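Local coordinates for protein decapping nuclease RAI1 (Scheffersomyces stipitis, PDB 5BTO) that removes NAD caps from RNA and also acts on 5' triphosphate and m7G-capped ends, using a divalent metal cation, and binds and stimulates the exoribonuclease RAT1, at residues I66-K77 and R177-I188. Residues are numbered along the deposited sequence; the frame is centred on the assembly and turned at random.
Sequences IDLQAGYAKFKK and RCEFSGYKFEAI
One face of the F180 ring lies under Y72, whose CA stands 3.7 Å from the ring centroid and whose own ring turns an edge to that face, the two planes at 84°. At the rim of F180, A70 O and F75 CG lie near the ring plane, and the edge that meets F75 points at the F75 face in an offset edge-to-face pair, with F180 CD1 3.4 Å from F75 CG. The Y72 ring in turn carries R177 CG over the centre of one face, a CH-pi contact, while Y72 CD2 lies over the rim of one guanidinium face, the two planes 39° apart. F75 CZ also meets Y183 CD2 obliquely, completing a cluster of four aromatic rings. With CG anti to the backbone N (chi1 171°), F180 projects from helix 169-188 into the bend of the loop, where a type I turn (D67 to A70) overlaps a type II turn (Q69 to Y72) and an Asx turn from D67 OD1 to Q69 N braces the first. An alanine in place of F180 would probably open a gap beneath the loop and leave Y72 and F75 without the ring that joins them. In this PD-(D/E)XK nuclease the same helix bears the metal ligand E186, on a side turned away from the loop. L68 CD2 packs 3.8 Å from F185 CA, and L68 O, buried without a hydrogen-bond partner, receives a CA-H...O contact from S181. K77 NZ forms a salt bridge with E179 OE1 at 2.8 Å, K184 NZ weakly reaches A70 O at 3.2 Å, and R177 NH1 makes a bent, weak bond to Q69 OE1 while its NE pairs with D173.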
ATOM      1  N   ILE A  66      23.128  23.362  36.656  1.00 38.68           N
ATOM      2  CA  ILE A  66      22.202  22.266  36.924  1.00 36.73           C
ATOM      3  C   ILE A  66      22.691  20.965  36.297  1.00 35.46           C
ATOM      4  O   ILE A  66      22.788  20.846  35.076  1.00 34.19           O
ATOM      5  CB  ILE A  66      20.790  22.575  36.408  1.00 37.03           C
ATOM      6  CG1 ILE A  66      20.223  23.808  37.117  1.00 38.54           C
ATOM      7  CG2 ILE A  66      19.888  21.369  36.606  1.00 35.68           C
ATOM      8  CD1 ILE A  66      18.874  24.250  36.581  1.00 39.49           C
ATOM      9  N   ASP A  67      22.983  19.992  37.150  1.00 34.91           N
ATOM     10  CA  ASP A  67      23.594  18.733  36.733  1.00 34.26           C
ATOM     11  C   ASP A  67      22.521  17.651  36.653  1.00 33.43           C
ATOM     12  O   ASP A  67      22.002  17.198  37.675  1.00 34.81           O
ATOM     13  CB  ASP A  67      24.693  18.342  37.734  1.00 36.10           C
ATOM     14  CG  ASP A  67      25.460  17.099  37.316  1.00 37.67           C
ATOM     15  OD1 ASP A  67      24.983  16.377  36.417  1.00 37.74           O
ATOM     16  OD2 ASP A  67      26.536  16.840  37.897  1.00 40.76           O
ATOM     17  N   LEU A  68      22.189  17.237  35.435  1.00 31.21           N
ATOM     18  CA  LEU A  68      21.087  16.298  35.232  1.00 32.13           C
ATOM     19  C   LEU A  68      21.449  14.838  35.495  1.00 35.07           C
ATOM     20  O   LEU A  68      20.588  13.969  35.422  1.00 35.19           O
ATOM     21  CB  LEU A  68      20.483  16.450  33.833  1.00 31.04           C
ATOM     22  CG  LEU A  68      19.796  17.783  33.540  1.00 30.38           C
ATOM     23  CD1 LEU A  68      19.319  17.814  32.106  1.00 29.31           C
ATOM     24  CD2 LEU A  68      18.638  18.021  34.501  1.00 31.10           C
ATOM     25  N   GLN A  69      22.711  14.556  35.794  1.00 37.57           N
ATOM     26  CA  GLN A  69      23.056  13.209  36.234  1.00 39.91           C
ATOM     27  C   GLN A  69      23.231  13.163  37.750  1.00 41.63           C
ATOM     28  O   GLN A  69      23.553  12.118  38.312  1.00 42.39           O
ATOM     29  CB  GLN A  69      24.306  12.675  35.526  1.00 39.80           C
ATOM     30  CG  GLN A  69      25.599  13.374  35.909  1.00 41.28           C
ATOM     31  CD  GLN A  69      26.826  12.603  35.463  1.00 44.06           C
ATOM     32  OE1 GLN A  69      26.844  11.374  35.503  1.00 47.08           O
ATOM     33  NE2 GLN A  69      27.856  13.319  35.028  1.00 43.97           N
ATOM     34  N   ALA A  70      23.004  14.296  38.410  1.00 42.32           N
ATOM     35  CA  ALA A  70      23.156  14.364  39.862  1.00 43.00           C
ATOM     36  C   ALA A  70      22.054  13.580  40.570  1.00 43.58           C
ATOM     37  O   ALA A  70      20.888  13.622  40.170  1.00 40.75           O
ATOM     38  CB  ALA A  70      23.174  15.811  40.335  1.00 43.24           C
ATOM     39  N   GLY A  71      22.429  12.869  41.627  1.00 46.35           N
ATOM     40  CA  GLY A  71      21.483  12.058  42.368  1.00 46.49           C
ATOM     41  C   GLY A  71      21.209  10.723  41.701  1.00 45.96           C
ATOM     42  O   GLY A  71      20.348   9.964  42.143  1.00 47.02           O
ATOM     43  N   TYR A  72      21.947  10.431  40.635  1.00 45.23           N
ATOM     44  CA  TYR A  72      21.726   9.210  39.869  1.00 45.08           C
ATOM     45  C   TYR A  72      21.759   7.962  40.744  1.00 49.27           C
ATOM     46  O   TYR A  72      21.021   7.003  40.507  1.00 48.25           O
ATOM     47  CB  TYR A  72      22.752   9.086  38.742  1.00 44.84           C
ATOM     48  CG  TYR A  72      22.741   7.736  38.063  1.00 45.24           C
ATOM     49  CD1 TYR A  72      21.709   7.377  37.205  1.00 47.79           C
ATOM     50  CD2 TYR A  72      23.762   6.824  38.275  1.00 47.19           C
ATOM     51  CE1 TYR A  72      21.695   6.143  36.581  1.00 48.40           C
ATOM     52  CE2 TYR A  72      23.755   5.585  37.657  1.00 48.66           C
ATOM     53  CZ  TYR A  72      22.719   5.250  36.812  1.00 50.37           C
ATOM     54  OH  TYR A  72      22.708   4.020  36.193  1.00 51.92           O
ATOM     55  N   ALA A  73      22.617   7.991  41.757  1.00 52.58           N
ATOM     56  CA  ALA A  73      22.835   6.850  42.639  1.00 55.53           C
ATOM     57  C   ALA A  73      21.559   6.354  43.313  1.00 56.87           C
ATOM     58  O   ALA A  73      21.457   5.180  43.675  1.00 57.87           O
ATOM     59  CB  ALA A  73      23.885   7.197  43.689  1.00 55.79           C
ATOM     60  N   LYS A  74      20.588   7.247  43.483  1.00 55.30           N
ATOM     61  CA  LYS A  74      19.386   6.917  44.239  1.00 53.84           C
ATOM     62  C   LYS A  74      18.164   6.736  43.344  1.00 51.48           C
ATOM     63  O   LYS A  74      17.048   6.601  43.842  1.00 51.69           O
ATOM     64  CB  LYS A  74      19.091   8.005  45.271  1.00 55.23           C
ATOM     65  CG  LYS A  74      20.281   8.440  46.106  1.00 57.36           C
ATOM     66  CD  LYS A  74      19.920   9.675  46.915  1.00 59.24           C
ATOM     67  CE  LYS A  74      19.161  10.674  46.046  1.00 60.12           C
ATOM     68  NZ  LYS A  74      18.625  11.830  46.820  1.00 61.24           N
ATOM     69  N   PHE A  75      18.371   6.736  42.031  1.00 48.45           N
ATOM     70  CA  PHE A  75      17.258   6.591  41.095  1.00 46.05           C
ATOM     71  C   PHE A  75      16.411   5.382  41.468  1.00 46.44           C
ATOM     72  O   PHE A  75      16.907   4.257  41.518  1.00 47.56           O
ATOM     73  CB  PHE A  75      17.765   6.460  39.657  1.00 44.69           C
ATOM     74  CG  PHE A  75      16.670   6.416  38.620  1.00 45.06           C
ATOM     75  CD1 PHE A  75      15.528   7.194  38.756  1.00 42.81           C
ATOM     76  CD2 PHE A  75      16.796   5.617  37.492  1.00 46.11           C
ATOM     77  CE1 PHE A  75      14.532   7.162  37.799  1.00 42.47           C
ATOM     78  CE2 PHE A  75      15.802   5.584  36.530  1.00 46.04           C
ATOM     79  CZ  PHE A  75      14.669   6.357  36.685  1.00 44.55           C
ATOM     80  N   LYS A  76      15.136   5.624  41.752  1.00 46.47           N
ATOM     81  CA  LYS A  76      14.208   4.543  42.060  1.00 46.52           C
ATOM     82  C   LYS A  76      13.504   4.113  40.780  1.00 47.49           C
ATOM     83  O   LYS A  76      12.508   4.710  40.369  1.00 47.10           O
ATOM     84  CB  LYS A  76      13.202   4.977  43.123  1.00 46.92           C
ATOM     85  CG  LYS A  76      12.219   3.894  43.530  1.00 49.87           C
ATOM     86  CD  LYS A  76      11.777   4.068  44.973  1.00 53.31           C
ATOM     87  CE  LYS A  76      11.180   5.444  45.215  1.00 56.54           C
ATOM     88  NZ  LYS A  76      10.882   5.662  46.660  1.00 58.54           N
ATOM     89  N   LYS A  77      14.044   3.075  40.152  1.00 48.16           N
ATOM     90  CA  LYS A  77      13.617   2.651  38.825  1.00 49.92           C
ATOM     91  C   LYS A  77      12.736   1.414  38.913  1.00 50.91           C
ATOM     92  O   LYS A  77      13.147   0.380  39.431  1.00 53.31           O
ATOM     93  CB  LYS A  77      14.845   2.377  37.949  1.00 50.86           C
ATOM     94  CG  LYS A  77      14.547   1.920  36.531  1.00 52.33           C
ATOM     95  CD  LYS A  77      15.843   1.632  35.780  1.00 53.12           C
ATOM     96  CE  LYS A  77      15.588   0.953  34.444  1.00 53.84           C
ATOM     97  NZ  LYS A  77      14.827   1.822  33.509  1.00 55.33           N
ATOM     98  N   ARG A 177      22.582   6.566  32.256  1.00 41.28           N
ATOM     99  CA  ARG A 177      22.548   7.930  32.773  1.00 40.43           C
ATOM    100  C   ARG A 177      21.724   8.872  31.893  1.00 38.63           C
ATOM    101  O   ARG A 177      21.040   9.764  32.396  1.00 38.40           O
ATOM    102  CB  ARG A 177      23.964   8.461  32.975  1.00 41.49           C
ATOM    103  CG  ARG A 177      24.677   7.748  34.103  1.00 43.99           C
ATOM    104  CD  ARG A 177      26.123   8.150  34.211  1.00 46.41           C
ATOM    105  NE  ARG A 177      26.778   7.427  35.294  1.00 47.36           N
ATOM    106  CZ  ARG A 177      26.866   7.874  36.542  1.00 49.63           C
ATOM    107  NH1 ARG A 177      26.348   9.051  36.868  1.00 50.94           N
ATOM    108  NH2 ARG A 177      27.475   7.146  37.466  1.00 50.28           N
ATOM    109  N   CYS A 178      21.778   8.665  30.579  1.00 38.65           N
ATOM    110  CA  CYS A 178      20.930   9.424  29.661  1.00 36.98           C
ATOM    111  C   CYS A 178      19.449   9.213  29.979  1.00 36.84           C
ATOM    112  O   CYS A 178      18.653  10.151  29.933  1.00 35.33           O
ATOM    113  CB  CYS A 178      21.218   9.046  28.205  1.00 39.16           C
ATOM    114  SG  CYS A 178      22.770   9.696  27.526  1.00 40.89           S
ATOM    115  N   GLU A 179      19.078   7.978  30.303  1.00 37.29           N
ATOM    116  CA  GLU A 179      17.689   7.680  30.652  1.00 38.47           C
ATOM    117  C   GLU A 179      17.308   8.402  31.938  1.00 35.92           C
ATOM    118  O   GLU A 179      16.226   8.977  32.049  1.00 34.90           O
ATOM    119  CB  GLU A 179      17.474   6.173  30.823  1.00 41.34           C
ATOM    120  CG  GLU A 179      16.018   5.801  31.096  1.00 46.19           C
ATOM    121  CD  GLU A 179      15.845   4.387  31.631  1.00 50.54           C
ATOM    122  OE1 GLU A 179      14.690   3.909  31.678  1.00 52.01           O
ATOM    123  OE2 GLU A 179      16.854   3.757  32.011  1.00 53.38           O
ATOM    124  N   PHE A 180      18.206   8.361  32.915  1.00 35.86           N
ATOM    125  CA  PHE A 180      17.977   9.022  34.191  1.00 34.15           C
ATOM    126  C   PHE A 180      17.785  10.523  34.015  1.00 32.82           C
ATOM    127  O   PHE A 180      16.900  11.119  34.631  1.00 34.08           O
ATOM    128  CB  PHE A 180      19.141   8.757  35.148  1.00 36.19           C
ATOM    129  CG  PHE A 180      19.089   9.580  36.403  1.00 37.96           C
ATOM    130  CD1 PHE A 180      18.291   9.192  37.470  1.00 39.28           C
ATOM    131  CD2 PHE A 180      19.833  10.743  36.519  1.00 38.85           C
ATOM    132  CE1 PHE A 180      18.242   9.946  38.631  1.00 38.76           C
ATOM    133  CE2 PHE A 180      19.785  11.504  37.674  1.00 39.03           C
ATOM    134  CZ  PHE A 180      18.985  11.107  38.730  1.00 39.25           C
ATOM    135  N   SER A 181      18.620  11.124  33.171  1.00 28.63           N
ATOM    136  CA  SER A 181      18.610  12.569  32.964  1.00 29.45           C
ATOM    137  C   SER A 181      17.238  13.126  32.573  1.00 28.46           C
ATOM    138  O   SER A 181      16.912  14.259  32.912  1.00 28.69           O
ATOM    139  CB  SER A 181      19.683  12.982  31.944  1.00 31.40           C
ATOM    140  OG  SER A 181      19.347  12.575  30.626  1.00 32.37           O
ATOM    141  N   GLY A 182      16.439  12.334  31.864  1.00 29.39           N
ATOM    142  CA  GLY A 182      15.108  12.763  31.468  1.00 30.41           C
ATOM    143  C   GLY A 182      14.195  12.893  32.675  1.00 31.16           C
ATOM    144  O   GLY A 182      13.481  13.888  32.829  1.00 30.49           O
ATOM    145  N   TYR A 183      14.225  11.883  33.539  1.00 32.03           N
ATOM    146  CA  TYR A 183      13.466  11.920  34.781  1.00 33.05           C
ATOM    147  C   TYR A 183      13.985  13.006  35.722  1.00 30.20           C
ATOM    148  O   TYR A 183      13.202  13.651  36.420  1.00 30.33           O
ATOM    149  CB  TYR A 183      13.487  10.554  35.475  1.00 35.67           C
ATOM    150  CG  TYR A 183      12.855   9.447  34.658  1.00 37.54           C
ATOM    151  CD1 TYR A 183      11.478   9.332  34.555  1.00 39.78           C
ATOM    152  CD2 TYR A 183      13.640   8.520  33.984  1.00 39.41           C
ATOM    153  CE1 TYR A 183      10.896   8.325  33.806  1.00 40.61           C
ATOM    154  CE2 TYR A 183      13.065   7.509  33.229  1.00 40.68           C
ATOM    155  CZ  TYR A 183      11.694   7.416  33.147  1.00 42.01           C
ATOM    156  OH  TYR A 183      11.113   6.413  32.403  1.00 44.72           O
ATOM    157  N   LYS A 184      15.301  13.211  35.741  1.00 29.44           N
ATOM    158  CA  LYS A 184      15.890  14.254  36.576  1.00 27.33           C
ATOM    159  C   LYS A 184      15.412  15.626  36.114  1.00 28.27           C
ATOM    160  O   LYS A 184      15.073  16.483  36.928  1.00 29.10           O
ATOM    161  CB  LYS A 184      17.421  14.182  36.533  1.00 28.72           C
ATOM    162  CG  LYS A 184      18.139  15.279  37.326  1.00 32.53           C
ATOM    163  CD  LYS A 184      17.910  15.153  38.832  1.00 34.24           C
ATOM    164  CE  LYS A 184      18.810  16.107  39.612  1.00 35.36           C
ATOM    165  NZ  LYS A 184      18.796  15.848  41.079  1.00 35.11           N
ATOM    166  N   PHE A 185      15.376  15.827  34.799  1.00 27.00           N
ATOM    167  CA  PHE A 185      14.914  17.086  34.253  1.00 26.95           C
ATOM    168  C   PHE A 185      13.484  17.353  34.706  1.00 28.17           C
ATOM    169  O   PHE A 185      13.160  18.459  35.128  1.00 30.12           O
ATOM    170  CB  PHE A 185      15.007  17.086  32.725  1.00 26.00           C
ATOM    171  CG  PHE A 185      14.554  18.369  32.091  1.00 24.56           C
ATOM    172  CD1 PHE A 185      15.181  19.574  32.398  1.00 24.75           C
ATOM    173  CD2 PHE A 185      13.507  18.374  31.180  1.00 22.25           C
ATOM    174  CE1 PHE A 185      14.762  20.762  31.809  1.00 23.79           C
ATOM    175  CE2 PHE A 185      13.088  19.553  30.588  1.00 23.80           C
ATOM    176  CZ  PHE A 185      13.715  20.753  30.908  1.00 23.41           C
ATOM    177  N   GLU A 186      12.629  16.342  34.633  1.00 29.04           N
ATOM    178  CA  GLU A 186      11.248  16.526  35.069  1.00 31.27           C
ATOM    179  C   GLU A 186      11.216  16.957  36.528  1.00 30.67           C
ATOM    180  O   GLU A 186      10.472  17.864  36.903  1.00 31.28           O
ATOM    181  CB  GLU A 186      10.437  15.249  34.881  1.00 35.07           C
ATOM    182  CG  GLU A 186      10.274  14.825  33.437  1.00 39.60           C
ATOM    183  CD  GLU A 186       9.297  13.681  33.287  1.00 44.71           C
ATOM    184  OE1 GLU A 186       9.743  12.527  33.102  1.00 46.09           O
ATOM    185  OE2 GLU A 186       8.078  13.940  33.360  1.00 47.33           O
ATOM    186  N   ALA A 187      12.038  16.308  37.343  1.00 30.38           N
ATOM    187  CA  ALA A 187      12.065  16.573  38.776  1.00 30.30           C
ATOM    188  C   ALA A 187      12.480  18.008  39.097  1.00 33.04           C
ATOM    189  O   ALA A 187      11.864  18.661  39.937  1.00 35.25           O
ATOM    190  CB  ALA A 187      12.984  15.585  39.477  1.00 29.75           C
ATOM    191  N   ILE A 188      13.523  18.495  38.433  1.00 32.10           N
ATOM    192  CA  ILE A 188      14.037  19.825  38.733  1.00 31.49           C
ATOM    193  C   ILE A 188      13.248  20.930  38.038  1.00 30.94           C
ATOM    194  O   ILE A 188      13.377  22.102  38.390  1.00 34.66           O
ATOM    195  CB  ILE A 188      15.562  19.946  38.436  1.00 32.88           C
ATOM    196  CG1 ILE A 188      15.857  19.836  36.939  1.00 32.90           C
ATOM    197  CG2 ILE A 188      16.333  18.887  39.202  1.00 35.27           C
ATOM    198  CD1 ILE A 188      15.830  21.155  36.195  1.00 33.10           C
TER